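S-adenosyl-L-methionine:salicylic acid carboxyl methyltransferase (PDB 1M6E) transfers a methyl group from S-adenosyl-L-methionine to the carboxyl group of salicylic acid, yielding the volatile ester methyl salicylate in Clarkia breweri. Local coordinates at residues G132-S146 against C194-T208. Numbering follows the deposited sequence.
Sequences GRLFPRNTLHFIHSS and CRAQEVVPGGRMVLT
Glu198 OE2 accepts two backbone N-H groups from the loop ahead of strand 143-146: Leu134 N at 2.8 Å comes in on the syn lone pair, whereas Phe135 N at 2.7 Å arrives from above the carboxylate plane. The glutamate extends beyond CG (chi2 159°), which carries its carboxylate from the end of helix 181-198 up to the rim of the Phe135 ring. Arg195 NH2 donates a nearly straight hydrogen bond to Gly132 O at 2.6 Å, the oxygen lying 5° out of the guanidinium plane; that nitrogen also bonds Phe130 O. CD1 of Leu134 lies over one face of this guanidinium.

The helix end is held by backbone bonds as well. Gln197 O receives Asn138 N, and Glu198 O takes both Thr139 N and Leu140 N; Val200 N then returns a bond to Leu140 O at 2.8 Å.

Beyond the turn 200-203 the segments become parallel strands, 143-146 and 204-208, whose axes run 6° apart. Arg204 O accepts Ile143 N, Ile143 O accepts Val206 N at 3.0 Å, and Ser145 O accepts Thr208 N. On one face CB of Ile143 meets CG of Met205 at 3.5 Å; on the other, CG2 of Val206 approaches CZ of Phe142 at 3.6 Å, against helix 33-44.

Further out, Arg133 forms a salt bridge with Glu91 of the second subunit, and His144 ND1 bonds Asp57 on the neighbouring strand 52-58. Ser146 touches bound S-adenosyl-L-homocysteine, bringing this part of the sheet to the cofactor pocket. Adjacent parallel strands 143-146 and 204-211, joined through helix 181-198, form a beta-alpha-beta crossover of the Rossmann-like sheet in this SABATH methyltransferase.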
ATOM      1  N   GLY A 132     -17.637  -5.469  -0.352  1.00 25.16           N
ATOM      2  CA  GLY A 132     -17.405  -6.005  -1.672  1.00 19.23           C
ATOM      3  C   GLY A 132     -16.279  -7.015  -1.539  1.00 40.17           C
ATOM      4  O   GLY A 132     -15.809  -7.287  -0.426  1.00 41.82           O
ATOM      5  N   ARG A 133     -15.814  -7.577  -2.647  1.00 36.34           N
ATOM      6  CA  ARG A 133     -14.763  -8.559  -2.508  1.00 42.16           C
ATOM      7  C   ARG A 133     -13.364  -7.994  -2.600  1.00 44.20           C
ATOM      8  O   ARG A 133     -13.057  -7.203  -3.477  1.00 59.29           O
ATOM      9  CB  ARG A 133     -15.003  -9.721  -3.475  1.00 32.06           C
ATOM     10  CG  ARG A 133     -15.997 -10.706  -2.837  1.00 33.42           C
ATOM     11  CD  ARG A 133     -16.134 -12.002  -3.591  1.00 43.07           C
ATOM     12  NE  ARG A 133     -15.029 -12.934  -3.392  1.00 46.99           N
ATOM     13  CZ  ARG A 133     -14.277 -13.422  -4.375  1.00 54.67           C
ATOM     14  NH1 ARG A 133     -14.495 -13.064  -5.633  1.00 66.42           N
ATOM     15  NH2 ARG A 133     -13.322 -14.289  -4.107  1.00 61.25           N
ATOM     16  N   LEU A 134     -12.521  -8.387  -1.655  1.00 45.11           N
ATOM     17  CA  LEU A 134     -11.157  -7.894  -1.605  1.00 33.72           C
ATOM     18  C   LEU A 134     -10.133  -8.973  -1.925  1.00 35.30           C
ATOM     19  O   LEU A 134      -9.048  -8.673  -2.420  1.00 48.24           O
ATOM     20  CB  LEU A 134     -10.899  -7.283  -0.227  1.00 22.78           C
ATOM     21  CG  LEU A 134     -11.906  -6.171   0.130  1.00 29.55           C
ATOM     22  CD1 LEU A 134     -12.102  -6.082   1.645  1.00 23.26           C
ATOM     23  CD2 LEU A 134     -11.440  -4.845  -0.418  1.00 24.04           C
ATOM     24  N   PHE A 135     -10.476 -10.236  -1.671  1.00 42.08           N
ATOM     25  CA  PHE A 135      -9.551 -11.349  -1.928  1.00 39.72           C
ATOM     26  C   PHE A 135     -10.244 -12.452  -2.687  1.00 45.03           C
ATOM     27  O   PHE A 135     -11.475 -12.583  -2.627  1.00 50.93           O
ATOM     28  CB  PHE A 135      -9.026 -11.967  -0.611  1.00 43.05           C
ATOM     29  CG  PHE A 135      -8.712 -10.958   0.455  1.00 36.95           C
ATOM     30  CD1 PHE A 135      -9.747 -10.375   1.196  1.00 26.23           C
ATOM     31  CD2 PHE A 135      -7.405 -10.480   0.604  1.00 25.75           C
ATOM     32  CE1 PHE A 135      -9.495  -9.316   2.060  1.00 38.94           C
ATOM     33  CE2 PHE A 135      -7.141  -9.436   1.452  1.00 30.91           C
ATOM     34  CZ  PHE A 135      -8.183  -8.841   2.186  1.00 42.05           C
ATOM     35  N   PRO A 136      -9.461 -13.272  -3.404  1.00 39.60           N
ATOM     36  CA  PRO A 136      -9.957 -14.404  -4.184  1.00 43.30           C
ATOM     37  C   PRO A 136     -10.738 -15.371  -3.299  1.00 44.07           C
ATOM     38  O   PRO A 136     -10.746 -15.220  -2.081  1.00 43.38           O
ATOM     39  CB  PRO A 136      -8.680 -14.999  -4.737  1.00 36.60           C
ATOM     40  CG  PRO A 136      -7.926 -13.793  -5.070  1.00 35.64           C
ATOM     41  CD  PRO A 136      -8.086 -12.964  -3.801  1.00 37.65           C
ATOM     42  N   ARG A 137     -11.411 -16.351  -3.900  1.00 55.10           N
ATOM     43  CA  ARG A 137     -12.210 -17.299  -3.112  1.00 60.13           C
ATOM     44  C   ARG A 137     -11.335 -18.203  -2.261  1.00 57.92           C
ATOM     45  O   ARG A 137     -10.222 -18.552  -2.659  1.00 56.39           O
ATOM     46  CB  ARG A 137     -13.103 -18.140  -4.021  1.00 56.56           C
ATOM     47  CG  ARG A 137     -14.262 -17.388  -4.553  1.00 60.74           C
ATOM     48  CD  ARG A 137     -15.357 -18.309  -5.003  1.00 72.45           C
ATOM     49  NE  ARG A 137     -16.021 -17.730  -6.158  1.00 96.14           N
ATOM     50  CZ  ARG A 137     -15.436 -17.574  -7.345  1.00106.12           C
ATOM     51  NH1 ARG A 137     -14.174 -17.967  -7.527  1.00102.93           N
ATOM     52  NH2 ARG A 137     -16.106 -17.003  -8.346  1.00107.32           N
ATOM     53  N   ASN A 138     -11.840 -18.580  -1.091  1.00 54.37           N
ATOM     54  CA  ASN A 138     -11.081 -19.431  -0.173  1.00 63.73           C
ATOM     55  C   ASN A 138      -9.576 -19.121  -0.183  1.00 65.27           C
ATOM     56  O   ASN A 138      -8.755 -19.929  -0.625  1.00 60.45           O
ATOM     57  CB  ASN A 138     -11.332 -20.893  -0.506  1.00 61.08           C
ATOM     58  CG  ASN A 138     -12.717 -21.335  -0.122  1.00 65.16           C
ATOM     59  OD1 ASN A 138     -13.479 -20.586   0.517  1.00 65.99           O
ATOM     60  ND2 ASN A 138     -13.060 -22.560  -0.495  1.00 68.57           N
ATOM     61  N   THR A 139      -9.249 -17.933   0.331  1.00 71.93           N
ATOM     62  CA  THR A 139      -7.893 -17.391   0.399  1.00 67.18           C
ATOM     63  C   THR A 139      -7.527 -17.152   1.855  1.00 62.70           C
ATOM     64  O   THR A 139      -6.357 -17.227   2.230  1.00 67.52           O
ATOM     65  CB  THR A 139      -7.813 -15.992  -0.342  1.00 72.88           C
ATOM     66  OG1 THR A 139      -8.142 -16.155  -1.725  1.00 74.11           O
ATOM     67  CG2 THR A 139      -6.414 -15.355  -0.229  1.00 79.36           C
ATOM     68  N   LEU A 140      -8.537 -16.905   2.677  1.00 49.48           N
ATOM     69  CA  LEU A 140      -8.298 -16.542   4.058  1.00 51.47           C
ATOM     70  C   LEU A 140      -8.662 -17.423   5.240  1.00 53.13           C
ATOM     71  O   LEU A 140      -9.776 -17.933   5.302  1.00 56.08           O
ATOM     72  CB  LEU A 140      -8.953 -15.179   4.289  1.00 44.19           C
ATOM     73  CG  LEU A 140      -8.160 -13.911   3.988  1.00 49.13           C
ATOM     74  CD1 LEU A 140      -7.375 -14.027   2.699  1.00 49.92           C
ATOM     75  CD2 LEU A 140      -9.129 -12.757   3.944  1.00 46.24           C
ATOM     76  N   HIS A 141      -7.711 -17.567   6.177  1.00 47.92           N
ATOM     77  CA  HIS A 141      -7.926 -18.266   7.452  1.00 34.74           C
ATOM     78  C   HIS A 141      -7.732 -17.127   8.434  1.00 43.78           C
ATOM     79  O   HIS A 141      -6.604 -16.721   8.693  1.00 62.93           O
ATOM     80  CB  HIS A 141      -6.852 -19.296   7.819  1.00 25.67           C
ATOM     81  CG  HIS A 141      -5.992 -19.754   6.692  1.00 33.90           C
ATOM     82  ND1 HIS A 141      -6.444 -20.590   5.698  1.00 50.21           N
ATOM     83  CD2 HIS A 141      -4.678 -19.551   6.442  1.00 47.92           C
ATOM     84  CE1 HIS A 141      -5.447 -20.884   4.880  1.00 49.72           C
ATOM     85  NE2 HIS A 141      -4.363 -20.267   5.310  1.00 46.65           N
ATOM     86  N   PHE A 142      -8.803 -16.570   8.963  1.00 44.76           N
ATOM     87  CA  PHE A 142      -8.719 -15.462   9.943  1.00 43.18           C
ATOM     88  C   PHE A 142      -8.779 -14.032   9.470  1.00 41.11           C
ATOM     89  O   PHE A 142      -7.873 -13.525   8.808  1.00 50.99           O
ATOM     90  CB  PHE A 142      -7.499 -15.541  10.892  1.00 33.32           C
ATOM     91  CG  PHE A 142      -7.791 -14.955  12.259  1.00 34.11           C
ATOM     92  CD1 PHE A 142      -8.175 -15.775  13.318  1.00 34.96           C
ATOM     93  CD2 PHE A 142      -7.856 -13.576  12.439  1.00 37.68           C
ATOM     94  CE1 PHE A 142      -8.635 -15.232  14.536  1.00 36.29           C
ATOM     95  CE2 PHE A 142      -8.310 -13.023  13.640  1.00 35.22           C
ATOM     96  CZ  PHE A 142      -8.703 -13.857  14.690  1.00 43.94           C
ATOM     97  N   ILE A 143      -9.839 -13.379   9.921  1.00 35.77           N
ATOM     98  CA  ILE A 143     -10.140 -11.996   9.621  1.00 38.16           C
ATOM     99  C   ILE A 143     -10.364 -11.162  10.891  1.00 41.61           C
ATOM    100  O   ILE A 143     -11.350 -11.354  11.592  1.00 43.03           O
ATOM    101  CB  ILE A 143     -11.413 -11.921   8.789  1.00 26.16           C
ATOM    102  CG1 ILE A 143     -11.127 -12.339   7.366  1.00 18.46           C
ATOM    103  CG2 ILE A 143     -11.993 -10.576   8.861  1.00  5.48           C
ATOM    104  CD1 ILE A 143     -12.353 -12.336   6.499  1.00 36.36           C
ATOM    105  N   HIS A 144      -9.471 -10.224  11.180  1.00 35.68           N
ATOM    106  CA  HIS A 144      -9.683  -9.395  12.352  1.00 35.86           C
ATOM    107  C   HIS A 144     -10.384  -8.069  11.986  1.00 31.99           C
ATOM    108  O   HIS A 144     -10.337  -7.677  10.844  1.00 32.20           O
ATOM    109  CB  HIS A 144      -8.355  -9.093  13.059  1.00 24.06           C
ATOM    110  CG  HIS A 144      -8.541  -8.227  14.254  1.00 27.41           C
ATOM    111  ND1 HIS A 144      -8.329  -6.864  14.218  1.00 30.34           N
ATOM    112  CD2 HIS A 144      -9.155  -8.480  15.433  1.00 38.39           C
ATOM    113  CE1 HIS A 144      -8.816  -6.314  15.318  1.00 43.70           C
ATOM    114  NE2 HIS A 144      -9.327  -7.273  16.070  1.00 59.49           N
ATOM    115  N   SER A 145     -11.059  -7.399  12.930  1.00 29.74           N
ATOM    116  CA  SER A 145     -11.666  -6.110  12.615  1.00 32.80           C
ATOM    117  C   SER A 145     -12.284  -5.274  13.698  1.00 36.22           C
ATOM    118  O   SER A 145     -13.463  -5.428  13.985  1.00 52.68           O
ATOM    119  CB  SER A 145     -12.734  -6.236  11.521  1.00 46.81           C
ATOM    120  OG  SER A 145     -13.459  -5.003  11.414  1.00 35.03           O
ATOM    121  N   SER A 146     -11.532  -4.345  14.269  1.00 40.46           N
ATOM    122  CA  SER A 146     -12.114  -3.458  15.282  1.00 42.56           C
ATOM    123  C   SER A 146     -12.622  -2.122  14.694  1.00 43.38           C
ATOM    124  O   SER A 146     -12.278  -1.734  13.578  1.00 45.80           O
ATOM    125  CB  SER A 146     -11.112  -3.166  16.403  1.00 32.53           C
ATOM    126  OG  SER A 146     -11.206  -4.128  17.427  1.00 56.69           O
ATOM    127  N   CYS A 194     -19.631 -11.523   1.052  1.00 52.70           N
ATOM    128  CA  CYS A 194     -18.294 -11.404   0.521  1.00 51.25           C
ATOM    129  C   CYS A 194     -17.317 -12.145   1.387  1.00 48.71           C
ATOM    130  O   CYS A 194     -16.530 -12.964   0.907  1.00 50.61           O
ATOM    131  CB  CYS A 194     -17.901  -9.938   0.453  1.00 63.88           C
ATOM    132  SG  CYS A 194     -18.920  -8.929  -0.631  1.00 76.09           S
ATOM    133  N   ARG A 195     -17.368 -11.852   2.678  1.00 37.99           N
ATOM    134  CA  ARG A 195     -16.464 -12.491   3.595  1.00 41.56           C
ATOM    135  C   ARG A 195     -16.656 -13.998   3.510  1.00 46.23           C
ATOM    136  O   ARG A 195     -15.694 -14.762   3.520  1.00 47.45           O
ATOM    137  CB  ARG A 195     -16.688 -11.934   5.001  1.00 37.79           C
ATOM    138  CG  ARG A 195     -15.471 -11.149   5.531  1.00 44.64           C
ATOM    139  CD  ARG A 195     -14.598 -10.509   4.395  1.00 43.96           C
ATOM    140  NE  ARG A 195     -15.212  -9.321   3.808  1.00 38.17           N
ATOM    141  CZ  ARG A 195     -15.111  -8.974   2.529  1.00 45.89           C
ATOM    142  NH1 ARG A 195     -14.416  -9.702   1.668  1.00 34.06           N
ATOM    143  NH2 ARG A 195     -15.744  -7.895   2.106  1.00 51.68           N
ATOM    144  N   ALA A 196     -17.903 -14.421   3.351  1.00 48.66           N
ATOM    145  CA  ALA A 196     -18.227 -15.837   3.242  1.00 44.17           C
ATOM    146  C   ALA A 196     -17.549 -16.532   2.071  1.00 37.78           C
ATOM    147  O   ALA A 196     -17.265 -17.706   2.136  1.00 47.38           O
ATOM    148  CB  ALA A 196     -19.700 -16.003   3.130  1.00 39.94           C
ATOM    149  N   GLN A 197     -17.282 -15.812   1.000  1.00 39.51           N
ATOM    150  CA  GLN A 197     -16.675 -16.430  -0.158  1.00 41.24           C
ATOM    151  C   GLN A 197     -15.173 -16.533  -0.085  1.00 53.34           C
ATOM    152  O   GLN A 197     -14.562 -17.376  -0.758  1.00 63.97           O
ATOM    153  CB  GLN A 197     -16.986 -15.637  -1.407  1.00 39.63           C
ATOM    154  CG  GLN A 197     -18.411 -15.566  -1.843  1.00 45.78           C
ATOM    155  CD  GLN A 197     -18.477 -15.351  -3.343  1.00 67.14           C
ATOM    156  OE1 GLN A 197     -18.104 -16.248  -4.128  1.00 66.64           O
ATOM    157  NE2 GLN A 197     -18.918 -14.158  -3.759  1.00 62.92           N
ATOM    158  N   GLU A 198     -14.569 -15.664   0.713  1.00 54.05           N
ATOM    159  CA  GLU A 198     -13.114 -15.629   0.804  1.00 55.12           C
ATOM    160  C   GLU A 198     -12.556 -16.333   2.023  1.00 47.80           C
ATOM    161  O   GLU A 198     -11.394 -16.706   2.054  1.00 47.04           O
ATOM    162  CB  GLU A 198     -12.643 -14.171   0.794  1.00 64.95           C
ATOM    163  CG  GLU A 198     -13.316 -13.307  -0.266  1.00 62.12           C
ATOM    164  CD  GLU A 198     -13.239 -11.843   0.062  1.00 64.15           C
ATOM    165  OE1 GLU A 198     -13.468 -11.502   1.244  1.00 65.77           O
ATOM    166  OE2 GLU A 198     -12.964 -11.048  -0.856  1.00 44.09           O
ATOM    167  N   VAL A 199     -13.385 -16.484   3.043  1.00 48.82           N
ATOM    168  CA  VAL A 199     -12.960 -17.148   4.258  1.00 36.93           C
ATOM    169  C   VAL A 199     -13.128 -18.627   4.060  1.00 43.93           C
ATOM    170  O   VAL A 199     -14.185 -19.127   3.691  1.00 49.54           O
ATOM    171  CB  VAL A 199     -13.767 -16.670   5.434  1.00 31.66           C
ATOM    172  CG1 VAL A 199     -13.655 -17.608   6.555  1.00 41.68           C
ATOM    173  CG2 VAL A 199     -13.250 -15.311   5.873  1.00 45.41           C
ATOM    174  N   VAL A 200     -12.030 -19.318   4.270  1.00 52.59           N
ATOM    175  CA  VAL A 200     -11.951 -20.756   4.127  1.00 51.40           C
ATOM    176  C   VAL A 200     -12.888 -21.416   5.156  1.00 59.47           C
ATOM    177  O   VAL A 200     -13.004 -20.939   6.284  1.00 61.49           O
ATOM    178  CB  VAL A 200     -10.493 -21.139   4.343  1.00 48.28           C
ATOM    179  CG1 VAL A 200     -10.306 -21.674   5.746  1.00 29.36           C
ATOM    180  CG2 VAL A 200     -10.018 -22.042   3.223  1.00 43.59           C
ATOM    181  N   PRO A 201     -13.548 -22.534   4.793  1.00 64.29           N
ATOM    182  CA  PRO A 201     -14.483 -23.252   5.674  1.00 65.40           C
ATOM    183  C   PRO A 201     -14.125 -23.426   7.166  1.00 70.63           C
ATOM    184  O   PRO A 201     -15.017 -23.475   8.018  1.00 66.07           O
ATOM    185  CB  PRO A 201     -14.684 -24.569   4.941  1.00 62.93           C
ATOM    186  CG  PRO A 201     -13.381 -24.751   4.233  1.00 61.87           C
ATOM    187  CD  PRO A 201     -13.167 -23.391   3.663  1.00 61.49           C
ATOM    188  N   GLY A 202     -12.847 -23.538   7.504  1.00 68.56           N
ATOM    189  CA  GLY A 202     -12.515 -23.635   8.914  1.00 72.15           C
ATOM    190  C   GLY A 202     -12.306 -22.240   9.532  1.00 78.98           C
ATOM    191  O   GLY A 202     -12.463 -22.048  10.745  1.00 76.78           O
ATOM    192  N   GLY A 203     -11.979 -21.270   8.669  1.00 76.55           N
ATOM    193  CA  GLY A 203     -11.677 -19.883   9.042  1.00 60.56           C
ATOM    194  C   GLY A 203     -12.461 -19.150  10.098  1.00 48.40           C
ATOM    195  O   GLY A 203     -13.634 -19.419  10.267  1.00 35.71           O
ATOM    196  N   ARG A 204     -11.813 -18.210  10.793  1.00 51.57           N
ATOM    197  CA  ARG A 204     -12.469 -17.433  11.867  1.00 54.20           C
ATOM    198  C   ARG A 204     -12.479 -15.919  11.585  1.00 52.18           C
ATOM    199  O   ARG A 204     -11.621 -15.417  10.855  1.00 51.92           O
ATOM    200  CB  ARG A 204     -11.757 -17.667  13.207  1.00 57.37           C
ATOM    201  CG  ARG A 204     -11.507 -19.126  13.573  1.00 65.57           C
ATOM    202  CD  ARG A 204     -12.713 -19.780  14.242  1.00 67.11           C
ATOM    203  NE  ARG A 204     -13.042 -19.159  15.524  1.00 69.87           N
ATOM    204  CZ  ARG A 204     -13.688 -19.775  16.511  1.00 71.86           C
ATOM    205  NH1 ARG A 204     -14.079 -21.041  16.377  1.00 59.84           N
ATOM    206  NH2 ARG A 204     -13.953 -19.118  17.632  1.00 78.16           N
ATOM    207  N   MET A 205     -13.450 -15.202  12.163  1.00 40.51           N
ATOM    208  CA  MET A 205     -13.569 -13.761  11.997  1.00 39.52           C
ATOM    209  C   MET A 205     -13.926 -13.166  13.327  1.00 42.78           C
ATOM    210  O   MET A 205     -14.957 -13.519  13.860  1.00 54.71           O
ATOM    211  CB  MET A 205     -14.705 -13.374  11.063  1.00 47.06           C
ATOM    212  CG  MET A 205     -14.434 -13.449   9.586  1.00 55.72           C
ATOM    213  SD  MET A 205     -15.462 -12.256   8.658  1.00 62.09           S
ATOM    214  CE  MET A 205     -17.094 -12.709   9.112  1.00 59.65           C
ATOM    215  N   VAL A 206     -13.108 -12.264  13.859  1.00 45.58           N
ATOM    216  CA  VAL A 206     -13.426 -11.617  15.126  1.00 43.95           C
ATOM    217  C   VAL A 206     -13.678 -10.115  14.857  1.00 56.54           C
ATOM    218  O   VAL A 206     -12.751  -9.300  14.759  1.00 69.12           O
ATOM    219  CB  VAL A 206     -12.283 -11.806  16.141  1.00 45.25           C
ATOM    220  CG1 VAL A 206     -12.690 -11.215  17.487  1.00 31.21           C
ATOM    221  CG2 VAL A 206     -11.914 -13.296  16.251  1.00 30.65           C
ATOM    222  N   LEU A 207     -14.954  -9.769  14.737  1.00 54.52           N
ATOM    223  CA  LEU A 207     -15.393  -8.415  14.447  1.00 49.60           C
ATOM    224  C   LEU A 207     -15.816  -7.670  15.714  1.00 51.76           C
ATOM    225  O   LEU A 207     -16.553  -8.206  16.525  1.00 63.50           O
ATOM    226  CB  LEU A 207     -16.542  -8.498  13.443  1.00 38.80           C
ATOM    227  CG  LEU A 207     -16.183  -9.373  12.228  1.00 43.42           C
ATOM    228  CD1 LEU A 207     -17.292  -9.330  11.179  1.00 42.56           C
ATOM    229  CD2 LEU A 207     -14.885  -8.880  11.620  1.00 52.45           C
ATOM    230  N   THR A 208     -15.329  -6.444  15.883  1.00 48.62           N
ATOM    231  CA  THR A 208     -15.639  -5.600  17.049  1.00 53.49           C
ATOM    232  C   THR A 208     -16.264  -4.293  16.529  1.00 54.95           C
ATOM    233  O   THR A 208     -15.556  -3.376  16.131  1.00 57.69           O
ATOM    234  CB  THR A 208     -14.333  -5.209  17.869  1.00 55.36           C
ATOM    235  OG1 THR A 208     -13.671  -6.391  18.352  1.00 57.28           O
ATOM    236  CG2 THR A 208     -14.677  -4.251  19.036  1.00 21.43           C
TER